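Local coordinates for protein 5'-Methylthioadenosine Nucleosidase (Arabidopsis thaliana, PDB 2H8G) that belongs to the phosphorylase superfamily of alpha/beta proteins and binds adenine in a pocket beside its central sheet, at residues S27-I33 with L72-C78; V90-S96 with M201-V206; T116-V122 with A222-D228. One frame throughout, in Å; residues are numbered along the deposited sequence.

How the contacts relate
Contact 1 joins two neighbouring parallel strands of the mixed central sheet, and contact 3 joins two others on the far side of the chain's centre; their centres lie about 26 Å apart. Strand 28-32 of contact 1 neighbours strand 110-119, which runs into contact 3. Contact 2, between the starts of helices 92-106 and 203-212, touches contact 1 where Val32 CG1 meets Val206 CG2 at 4.3 Å. Its centre is about 18 Å from that of contact 3, but both reach adenine, contact 2 through Met201 and contact 3 through residues including Asp225 and Val227. Contact 1 stays farther off, with the Ile33 side chain about 12 Å from the ligand.

Contact 1. Residues S27-I33 with L72-C78; sequences SSVVFVI and LRINVVC
Phe31 lies beside Val76 on the adjoining parallel strand, and its CB and near ring edge lie against Asn75 O. At the base, Phe31 CB is 3.9 Å from Asn75 O and 4.1 Å from Val76 CG2. With CG anti to its own carbonyl carbon (chi1 -82°), the ring leans back toward the start of the opposite strand. There Phe31 CD1 meets Ile74 CG2 obliquely at 4.3 Å, while Asn75 O sits at the ring edge, near its plane. The Phe31 side chain also packs on Leu42 of helix 36-45 and on Ala252 and Ile256 of helix 233-259. Asn75 O also accepts the backbone N-H of Phe31, and in return Phe31 O takes a nearly straight bond from Val77 N at 2.8 Å. Six such backbone bonds join residues 27-33 to 72-78, whose strand axes diverge by only 20°. They belong to the mixed sheet at the heart of this phosphorylase-superfamily alpha/beta fold: strand 28-32 has a second parallel neighbour in 110-119, and strand 72-78 pairs antiparallel with 63-69 on its other edge. On the sheet face away from Phe31, Val77 does most of the apolar packing. Its CG2, wedged between backbone N and carbonyl carbon, comes within 3.4 Å of Phe31 O, then touches Val32 CG2 at 3.9 Å and Val30 CG1 at 4.0 Å. Farther along this face Val30 CG2 rests on Asn75 CB, 3.9 Å away, and one water is held weakly by Ser28 OG and Asn75 OD1.

Contact 2. Residues V90-S96 with M201-V206; sequences VGTVPAS and MEGAAV. With ADE (adenine), chain C.
Met201 lies between adenine and Val90: its CG is 3.6 Å from adenine N3, and its methyl CE reaches Val90 CG2 at 4.1 Å. The chain is extended at chi2, and the bend at chi3 (67°) turns CE away from adenine and onto Val90. Leu181, another residue of the adenine pocket, also packs on Met201. Behind this first shell, Met201 O touches Thr92 CG2 at 3.3 Å. The next residue, Glu202, makes the polar link between the segments. Its CG, anti to the carbonyl carbon, passes 3.6 Å from Ala95 CB, and the bend at chi2 (85°) then turns the carboxylate to Gly91 N. Gly91 N donates to Glu202 OE2 at 3.0 Å in an almost straight bond. Gly91 and Glu202 are each the N-cap residue of a helix, 92-106 and 203-212, so the bond ties two helix starts together; Glu202 O meanwhile accepts from both Ala205 N and Val206 N in the first turn. In the first turns Ala205 CB sits 3.6 Å from Thr92 CB, and Val206 CG2 packs on Ala95 CB at 4.1 Å. Thr92 OG1 is held by Asp179, and Asp200 takes the N-H of Gly203. The second subunit packs on the 90-96 segment: its Tyr151 OH is hydrogen-bonded to Val90 O and its Val93 rests on Thr92. Gly91 N reaches the anti lone pair of Glu202 OE2, so a single buried N-H anchors that oxygen and joins the two helix N-caps.

Contact 3. Residues T116-V122 with A222-D228; sequences TCGGFKV and AVTDLVD. With ADE (adenine), chain C.
Lys121 N donates to Asp228 OD1 at 2.7 Å, and the next amide, Val122 N, bonds Asp228 OD2 at 3.0 Å. Both N-H groups meet syn lone pairs, so the carboxylate receives the two successive amides at the start of a short 3-10 segment with one oxygen each. Two bonds of this kind fix its rotation. Asp228 CG sits between backbone N and carbonyl carbon (chi1 53°), which turns the carboxylate back onto residues 121-122. One residue earlier, Val227 CB stands over a face of the Phe120 ring, 4.0 Å from its centroid and offset toward the rim, in a CH-pi contact. These residues follow the ends of strands 110-119 and 217-226, parallel neighbours in the central sheet of the phosphorylase-superfamily fold, which twist 58° against each other here. Backbone bonds, among them Thr224 N to Cys117 O and Gly119 N to Asp225 O, hold the strand ends together where the strands line the adenine pocket. In that pocket Asp225 OD2 accepts from adenine N6 at 2.9 Å, nearly straight, while OD1 of the same residue lies 2.6 Å from adenine N7. Thr224 OG1 donates to Asp225 OD1 at 2.8 Å, nearly along its C-O axis, and so steadies the carboxylate against the base. The side chains of Thr224 and Thr116 cross at about a right angle, their CG2 methyls a tight 3.4 Å apart, and Phe237 of helix 233-259 packs on both threonines.

Contact 1. Residues S27-I33 with L72-C78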
loop_
_atom_site.group_PDB
_atom_site.type_symbol
_atom_site.label_atom_id
_atom_site.label_comp_id
_atom_site.label_asym_id
_atom_site.label_seq_id
_atom_site.Cartn_x
_atom_site.Cartn_y
_atom_site.Cartn_z
ATOM N N SER A 27 -8.809 -6.285 -25.742
ATOM C CA SER A 27 -8.321 -7.644 -25.947
ATOM C C SER A 27 -7.928 -8.360 -24.663
ATOM O O SER A 27 -7.906 -9.591 -24.621
ATOM C CB SER A 27 -7.129 -7.637 -26.909
ATOM O OG SER A 27 -6.031 -6.932 -26.358
ATOM N N SER A 28 -7.620 -7.602 -23.615
ATOM C CA SER A 28 -7.227 -8.210 -22.352
ATOM C C SER A 28 -7.803 -7.473 -21.154
ATOM O O SER A 28 -7.843 -6.243 -21.124
ATOM C CB SER A 28 -5.701 -8.255 -22.234
ATOM O OG SER A 28 -5.150 -6.952 -22.149
ATOM N N VAL A 29 -8.244 -8.243 -20.167
ATOM C CA VAL A 29 -8.818 -7.690 -18.950
ATOM C C VAL A 29 -8.173 -8.368 -17.756
ATOM O O VAL A 29 -7.951 -9.577 -17.770
ATOM C CB VAL A 29 -10.336 -7.951 -18.874
ATOM C CG1 VAL A 29 -10.904 -7.362 -17.585
ATOM C CG2 VAL A 29 -11.030 -7.365 -20.093
ATOM N N VAL A 30 -7.862 -7.588 -16.726
ATOM C CA VAL A 30 -7.286 -8.143 -15.512
ATOM C C VAL A 30 -8.223 -7.852 -14.353
ATOM O O VAL A 30 -8.613 -6.702 -14.140
ATOM C CB VAL A 30 -5.911 -7.521 -15.163
ATOM C CG1 VAL A 30 -5.513 -7.910 -13.742
ATOM C CG2 VAL A 30 -4.846 -8.004 -16.139
ATOM N N PHE A 31 -8.612 -8.899 -13.636
ATOM C CA PHE A 31 -9.452 -8.742 -12.456
ATOM C C PHE A 31 -8.506 -8.781 -11.268
ATOM O O PHE A 31 -7.679 -9.688 -11.166
ATOM C CB PHE A 31 -10.434 -9.907 -12.280
ATOM C CG PHE A 31 -11.687 -9.794 -13.098
ATOM C CD1 PHE A 31 -11.688 -10.132 -14.448
ATOM C CD2 PHE A 31 -12.880 -9.371 -12.513
ATOM C CE1 PHE A 31 -12.860 -10.053 -15.204
ATOM C CE2 PHE A 31 -14.058 -9.288 -13.261
ATOM C CZ PHE A 31 -14.045 -9.631 -14.608
ATOM N N VAL A 32 -8.605 -7.791 -10.386
ATOM C CA VAL A 32 -7.792 -7.772 -9.179
ATOM C C VAL A 32 -8.801 -8.120 -8.094
ATOM O O VAL A 32 -9.758 -7.375 -7.869
ATOM C CB VAL A 32 -7.189 -6.384 -8.909
ATOM C CG1 VAL A 32 -6.529 -6.371 -7.537
ATOM C CG2 VAL A 32 -6.163 -6.048 -9.988
ATOM N N ILE A 33 -8.604 -9.270 -7.454
ATOM C CA ILE A 33 -9.516 -9.756 -6.419
ATOM C C ILE A 33 -8.731 -10.127 -5.165
ATOM O O ILE A 33 -7.819 -10.953 -5.205
ATOM C CB ILE A 33 -10.311 -10.972 -6.951
ATOM C CG1 ILE A 33 -11.048 -10.561 -8.235
ATOM C CG2 ILE A 33 -11.296 -11.470 -5.902
ATOM C CD1 ILE A 33 -11.866 -11.665 -8.886
ATOM N N LEU A 72 -11.687 -12.199 -25.764
ATOM C CA LEU A 72 -11.023 -11.553 -24.638
ATOM C C LEU A 72 -10.119 -12.467 -23.826
ATOM O O LEU A 72 -10.491 -13.590 -23.484
ATOM C CB LEU A 72 -12.059 -10.939 -23.687
ATOM C CG LEU A 72 -12.802 -9.669 -24.097
ATOM C CD1 LEU A 72 -13.858 -9.350 -23.047
ATOM C CD2 LEU A 72 -11.820 -8.516 -24.234
ATOM N N ARG A 73 -8.923 -11.975 -23.522
ATOM C CA ARG A 73 -7.986 -12.714 -22.695
ATOM C C ARG A 73 -8.369 -12.292 -21.285
ATOM O O ARG A 73 -8.456 -11.099 -21.001
ATOM C CB ARG A 73 -6.545 -12.293 -22.987
ATOM C CG ARG A 73 -6.013 -12.759 -24.331
ATOM C CD ARG A 73 -4.590 -12.268 -24.555
ATOM N NE ARG A 73 -3.970 -12.890 -25.724
ATOM C CZ ARG A 73 -3.689 -14.186 -25.817
ATOM N NH1 ARG A 73 -3.970 -15.003 -24.810
ATOM N NH2 ARG A 73 -3.126 -14.670 -26.917
ATOM N N ILE A 74 -8.620 -13.259 -20.414
ATOM C CA ILE A 74 -9.008 -12.942 -19.048
ATOM C C ILE A 74 -7.961 -13.379 -18.041
ATOM O O ILE A 74 -7.570 -14.544 -17.998
ATOM C CB ILE A 74 -10.344 -13.611 -18.672
ATOM C CG1 ILE A 74 -11.429 -13.199 -19.666
ATOM C CG2 ILE A 74 -10.744 -13.212 -17.253
ATOM C CD1 ILE A 74 -12.765 -13.855 -19.414
ATOM N N ASN A 75 -7.508 -12.430 -17.232
ATOM C CA ASN A 75 -6.527 -12.712 -16.201
ATOM C C ASN A 75 -7.150 -12.332 -14.865
ATOM O O ASN A 75 -7.816 -11.305 -14.755
ATOM C CB ASN A 75 -5.251 -11.895 -16.434
ATOM C CG ASN A 75 -4.485 -12.343 -17.666
ATOM O OD1 ASN A 75 -4.172 -11.539 -18.547
ATOM N ND2 ASN A 75 -4.174 -13.631 -17.732
ATOM N N VAL A 76 -6.971 -13.182 -13.864
ATOM C CA VAL A 76 -7.493 -12.907 -12.529
ATOM C C VAL A 76 -6.314 -13.030 -11.576
ATOM O O VAL A 76 -5.659 -14.070 -11.526
ATOM C CB VAL A 76 -8.584 -13.919 -12.114
ATOM C CG1 VAL A 76 -9.051 -13.626 -10.693
ATOM C CG2 VAL A 76 -9.757 -13.839 -13.076
ATOM N N VAL A 77 -6.035 -11.970 -10.826
ATOM C CA VAL A 77 -4.915 -11.992 -9.899
ATOM C C VAL A 77 -5.358 -11.766 -8.461
ATOM O O VAL A 77 -6.196 -10.907 -8.182
ATOM C CB VAL A 77 -3.859 -10.938 -10.287
ATOM C CG1 VAL A 77 -3.368 -11.212 -11.696
ATOM C CG2 VAL A 77 -4.447 -9.539 -10.196
ATOM N N CYS A 78 -4.792 -12.562 -7.558
ATOM C CA CYS A 78 -5.103 -12.492 -6.135
ATOM C C CYS A 78 -3.803 -12.442 -5.349
ATOM O O CYS A 78 -2.821 -13.081 -5.732
ATOM C CB CYS A 78 -5.886 -13.733 -5.702
ATOM S SG CYS A 78 -7.384 -14.048 -6.644
HETATM O O HOH W 1 -4.051 -8.317 -19.433
#

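Contact 2. Residues V90-S96 with M201-V206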
loop_
_atom_site.group_PDB
_atom_site.type_symbol
_atom_site.label_atom_id
_atom_site.label_comp_id
_atom_site.label_asym_id
_atom_site.label_seq_id
_atom_site.Cartn_x
_atom_site.Cartn_y
_atom_site.Cartn_z
ATOM N N VAL A 90 -5.234 -9.487 2.421
ATOM C CA VAL A 90 -6.102 -8.353 2.140
ATOM C C VAL A 90 -5.438 -7.025 2.503
ATOM O O VAL A 90 -4.354 -6.993 3.079
ATOM C CB VAL A 90 -7.439 -8.474 2.925
ATOM C CG1 VAL A 90 -8.178 -9.742 2.508
ATOM C CG2 VAL A 90 -7.173 -8.498 4.425
ATOM N N GLY A 91 -6.097 -5.926 2.154
ATOM C CA GLY A 91 -5.546 -4.623 2.481
ATOM C C GLY A 91 -4.996 -3.875 1.286
ATOM O O GLY A 91 -4.777 -4.446 0.216
ATOM N N THR A 92 -4.736 -2.587 1.489
ATOM C CA THR A 92 -4.251 -1.728 0.415
ATOM C C THR A 92 -2.848 -2.020 -0.094
ATOM O O THR A 92 -2.589 -1.904 -1.286
ATOM C CB THR A 92 -4.318 -0.232 0.825
ATOM O OG1 THR A 92 -3.507 -0.004 1.985
ATOM C CG2 THR A 92 -5.750 0.168 1.114
ATOM N N VAL A 93 -1.935 -2.401 0.789
ATOM C CA VAL A 93 -0.581 -2.663 0.324
ATOM C C VAL A 93 -0.493 -3.834 -0.656
ATOM O O VAL A 93 0.029 -3.676 -1.757
ATOM C CB VAL A 93 0.386 -2.830 1.516
ATOM C CG1 VAL A 93 1.699 -3.440 1.061
ATOM C CG2 VAL A 93 0.653 -1.455 2.127
ATOM N N PRO A 94 -1.014 -5.021 -0.290
ATOM C CA PRO A 94 -0.920 -6.126 -1.257
ATOM C C PRO A 94 -1.697 -5.858 -2.550
ATOM O O PRO A 94 -1.268 -6.253 -3.641
ATOM C CB PRO A 94 -1.488 -7.310 -0.483
ATOM C CG PRO A 94 -1.131 -6.993 0.928
ATOM C CD PRO A 94 -1.446 -5.512 1.028
ATOM N N ALA A 95 -2.843 -5.192 -2.431
ATOM C CA ALA A 95 -3.651 -4.876 -3.605
ATOM C C ALA A 95 -2.880 -3.955 -4.541
ATOM O O ALA A 95 -2.913 -4.127 -5.752
ATOM C CB ALA A 95 -4.954 -4.212 -3.182
ATOM N N SER A 96 -2.183 -2.978 -3.974
ATOM C CA SER A 96 -1.430 -2.049 -4.801
ATOM C C SER A 96 -0.288 -2.771 -5.502
ATOM O O SER A 96 -0.010 -2.507 -6.670
ATOM C CB SER A 96 -0.889 -0.882 -3.955
ATOM O OG SER A 96 0.218 -1.255 -3.154
ATOM N N MET A 201 -11.574 -2.399 1.606
ATOM C CA MET A 201 -10.198 -2.344 2.068
ATOM C C MET A 201 -9.125 -2.292 0.984
ATOM O O MET A 201 -7.941 -2.330 1.311
ATOM C CB MET A 201 -9.930 -3.534 3.002
ATOM C CG MET A 201 -10.759 -3.503 4.277
ATOM S SD MET A 201 -10.721 -5.040 5.223
ATOM C CE MET A 201 -9.040 -5.060 5.746
ATOM N N GLU A 202 -9.518 -2.180 -0.286
ATOM C CA GLU A 202 -8.524 -2.149 -1.369
ATOM C C GLU A 202 -8.752 -1.141 -2.500
ATOM O O GLU A 202 -7.790 -0.662 -3.104
ATOM C CB GLU A 202 -8.410 -3.523 -2.039
ATOM C CG GLU A 202 -7.915 -4.676 -1.171
ATOM C CD GLU A 202 -9.015 -5.346 -0.371
ATOM O OE1 GLU A 202 -10.170 -5.384 -0.855
ATOM O OE2 GLU A 202 -8.708 -5.859 0.731
ATOM N N GLY A 203 -10.013 -0.852 -2.799
ATOM C CA GLY A 203 -10.355 0.022 -3.913
ATOM C C GLY A 203 -9.517 1.243 -4.247
ATOM O O GLY A 203 -8.992 1.364 -5.356
ATOM N N ALA A 204 -9.388 2.156 -3.298
ATOM C CA ALA A 204 -8.643 3.383 -3.548
ATOM C C ALA A 204 -7.176 3.157 -3.891
ATOM O O ALA A 204 -6.569 3.979 -4.584
ATOM C CB ALA A 204 -8.769 4.323 -2.353
ATOM N N ALA A 205 -6.603 2.058 -3.402
ATOM C CA ALA A 205 -5.205 1.744 -3.667
ATOM C C ALA A 205 -5.078 1.201 -5.085
ATOM O O ALA A 205 -4.118 1.506 -5.794
ATOM C CB ALA A 205 -4.690 0.722 -2.657
ATOM N N VAL A 206 -6.046 0.387 -5.499
ATOM C CA VAL A 206 -6.022 -0.150 -6.854
ATOM C C VAL A 206 -6.156 1.031 -7.818
ATOM O O VAL A 206 -5.467 1.087 -8.842
ATOM C CB VAL A 206 -7.183 -1.144 -7.092
ATOM C CG1 VAL A 206 -7.172 -1.629 -8.545
ATOM C CG2 VAL A 206 -7.045 -2.337 -6.145
HETATM N N9 ADE C . -15.641 -5.911 3.293
HETATM C C8 ADE C . -16.880 -6.371 3.578
HETATM N N7 ADE C . -17.547 -5.619 4.485
HETATM C C5 ADE C . -16.664 -4.618 4.792
HETATM C C6 ADE C . -16.712 -3.477 5.674
HETATM N N6 ADE C . -17.785 -3.223 6.414
HETATM N N1 ADE C . -15.575 -2.637 5.733
HETATM C C2 ADE C . -14.472 -2.915 4.961
HETATM N N3 ADE C . -14.343 -3.986 4.088
HETATM C C4 ADE C . -15.475 -4.782 4.060
#

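Contact 3. Residues T116-V122 with A222-D228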
loop_
_atom_site.group_PDB
_atom_site.type_symbol
_atom_site.label_atom_id
_atom_site.label_comp_id
_atom_site.label_asym_id
_atom_site.label_seq_id
_atom_site.Cartn_x
_atom_site.Cartn_y
_atom_site.Cartn_z
ATOM N N THR A 116 -16.182 -8.021 -2.320
ATOM C CA THR A 116 -17.240 -7.734 -1.368
ATOM C C THR A 116 -16.946 -6.424 -0.644
ATOM O O THR A 116 -15.812 -5.941 -0.630
ATOM C CB THR A 116 -17.377 -8.877 -0.340
ATOM O OG1 THR A 116 -16.096 -9.189 0.220
ATOM C CG2 THR A 116 -17.946 -10.109 -1.005
ATOM N N CYS A 117 -17.969 -5.855 -0.024
ATOM C CA CYS A 117 -17.799 -4.589 0.675
ATOM C C CYS A 117 -18.932 -4.361 1.652
ATOM O O CYS A 117 -19.919 -5.099 1.662
ATOM C CB CYS A 117 -17.795 -3.433 -0.334
ATOM S SG CYS A 117 -19.400 -3.142 -1.136
ATOM N N GLY A 118 -18.774 -3.328 2.473
ATOM C CA GLY A 118 -19.822 -2.961 3.405
ATOM C C GLY A 118 -20.628 -1.887 2.700
ATOM O O GLY A 118 -20.124 -1.210 1.795
ATOM N N GLY A 119 -21.888 -1.736 3.085
ATOM C CA GLY A 119 -22.725 -0.729 2.464
ATOM C C GLY A 119 -23.510 0.050 3.498
ATOM O O GLY A 119 -23.691 -0.399 4.631
ATOM N N PHE A 120 -23.948 1.241 3.116
ATOM C CA PHE A 120 -24.746 2.061 4.009
ATOM C C PHE A 120 -26.196 2.041 3.563
ATOM O O PHE A 120 -26.526 2.442 2.445
ATOM C CB PHE A 120 -24.210 3.493 4.051
ATOM C CG PHE A 120 -22.925 3.620 4.813
ATOM C CD1 PHE A 120 -21.703 3.399 4.189
ATOM C CD2 PHE A 120 -22.944 3.889 6.179
ATOM C CE1 PHE A 120 -20.516 3.440 4.918
ATOM C CE2 PHE A 120 -21.760 3.931 6.915
ATOM C CZ PHE A 120 -20.545 3.705 6.281
ATOM N N LYS A 121 -27.050 1.542 4.451
ATOM C CA LYS A 121 -28.476 1.443 4.194
ATOM C C LYS A 121 -29.060 2.821 3.900
ATOM O O LYS A 121 -29.922 2.965 3.032
ATOM C CB LYS A 121 -29.170 0.815 5.409
ATOM C CG LYS A 121 -30.666 0.598 5.252
ATOM C CD LYS A 121 -31.255 -0.092 6.479
ATOM C CE LYS A 121 -31.051 0.736 7.746
ATOM N NZ LYS A 121 -31.680 0.104 8.941
ATOM N N VAL A 122 -28.573 3.837 4.607
ATOM C CA VAL A 122 -29.065 5.196 4.405
ATOM C C VAL A 122 -28.704 5.748 3.029
ATOM O O VAL A 122 -29.333 6.692 2.550
ATOM C CB VAL A 122 -28.527 6.160 5.491
ATOM C CG1 VAL A 122 -28.938 5.669 6.869
ATOM C CG2 VAL A 122 -27.016 6.285 5.388
ATOM N N ALA A 222 -19.758 -5.908 -4.204
ATOM C CA ALA A 222 -20.951 -6.595 -3.721
ATOM C C ALA A 222 -21.111 -6.452 -2.208
ATOM O O ALA A 222 -20.224 -6.823 -1.436
ATOM C CB ALA A 222 -20.881 -8.062 -4.113
ATOM N N VAL A 223 -22.259 -5.919 -1.796
ATOM C CA VAL A 223 -22.552 -5.673 -0.384
ATOM C C VAL A 223 -22.850 -6.919 0.438
ATOM O O VAL A 223 -23.841 -7.612 0.201
ATOM C CB VAL A 223 -23.738 -4.688 -0.244
ATOM C CG1 VAL A 223 -24.013 -4.391 1.226
ATOM C CG2 VAL A 223 -23.422 -3.394 -0.982
ATOM N N THR A 224 -21.986 -7.184 1.411
ATOM C CA THR A 224 -22.144 -8.337 2.300
ATOM C C THR A 224 -22.668 -7.945 3.676
ATOM O O THR A 224 -23.155 -8.789 4.425
ATOM C CB THR A 224 -20.810 -9.081 2.518
ATOM O OG1 THR A 224 -19.779 -8.140 2.856
ATOM C CG2 THR A 224 -20.418 -9.849 1.269
ATOM N N ASP A 225 -22.567 -6.666 4.013
ATOM C CA ASP A 225 -23.013 -6.216 5.322
ATOM C C ASP A 225 -23.392 -4.746 5.301
ATOM O O ASP A 225 -22.902 -3.983 4.466
ATOM C CB ASP A 225 -21.909 -6.446 6.360
ATOM C CG ASP A 225 -20.585 -5.828 5.951
ATOM O OD1 ASP A 225 -19.929 -6.370 5.041
ATOM O OD2 ASP A 225 -20.199 -4.793 6.536
ATOM N N LEU A 226 -24.275 -4.361 6.219
ATOM C CA LEU A 226 -24.712 -2.971 6.314
ATOM C C LEU A 226 -24.032 -2.328 7.519
ATOM O O LEU A 226 -24.311 -2.669 8.671
ATOM C CB LEU A 226 -26.238 -2.904 6.440
ATOM C CG LEU A 226 -26.998 -3.523 5.263
ATOM C CD1 LEU A 226 -28.501 -3.417 5.515
ATOM C CD2 LEU A 226 -26.618 -2.825 3.967
ATOM N N VAL A 227 -23.127 -1.396 7.240
ATOM C CA VAL A 227 -22.371 -0.721 8.286
ATOM C C VAL A 227 -23.264 0.025 9.268
ATOM O O VAL A 227 -22.929 0.150 10.446
ATOM C CB VAL A 227 -21.339 0.246 7.668
ATOM C CG1 VAL A 227 -20.508 0.897 8.761
ATOM C CG2 VAL A 227 -20.431 -0.517 6.711
ATOM N N ASP A 228 -24.397 0.518 8.784
ATOM C CA ASP A 228 -25.334 1.231 9.643
ATOM C C ASP A 228 -26.537 0.349 9.971
ATOM O O ASP A 228 -27.626 0.840 10.285
ATOM C CB ASP A 228 -25.773 2.548 8.984
ATOM C CG ASP A 228 -26.314 2.360 7.579
ATOM O OD1 ASP A 228 -26.239 1.233 7.045
ATOM O OD2 ASP A 228 -26.809 3.353 7.003
HETATM N N9 ADE C . -15.641 -5.911 3.293
HETATM C C8 ADE C . -16.880 -6.371 3.578
HETATM N N7 ADE C . -17.547 -5.619 4.485
HETATM C C5 ADE C . -16.664 -4.618 4.792
HETATM C C6 ADE C . -16.712 -3.477 5.674
HETATM N N6 ADE C . -17.785 -3.223 6.414
HETATM N N1 ADE C . -15.575 -2.637 5.733
HETATM C C2 ADE C . -14.472 -2.915 4.961
HETATM N N3 ADE C . -14.343 -3.986 4.088
HETATM C C4 ADE C . -15.475 -4.782 4.060
#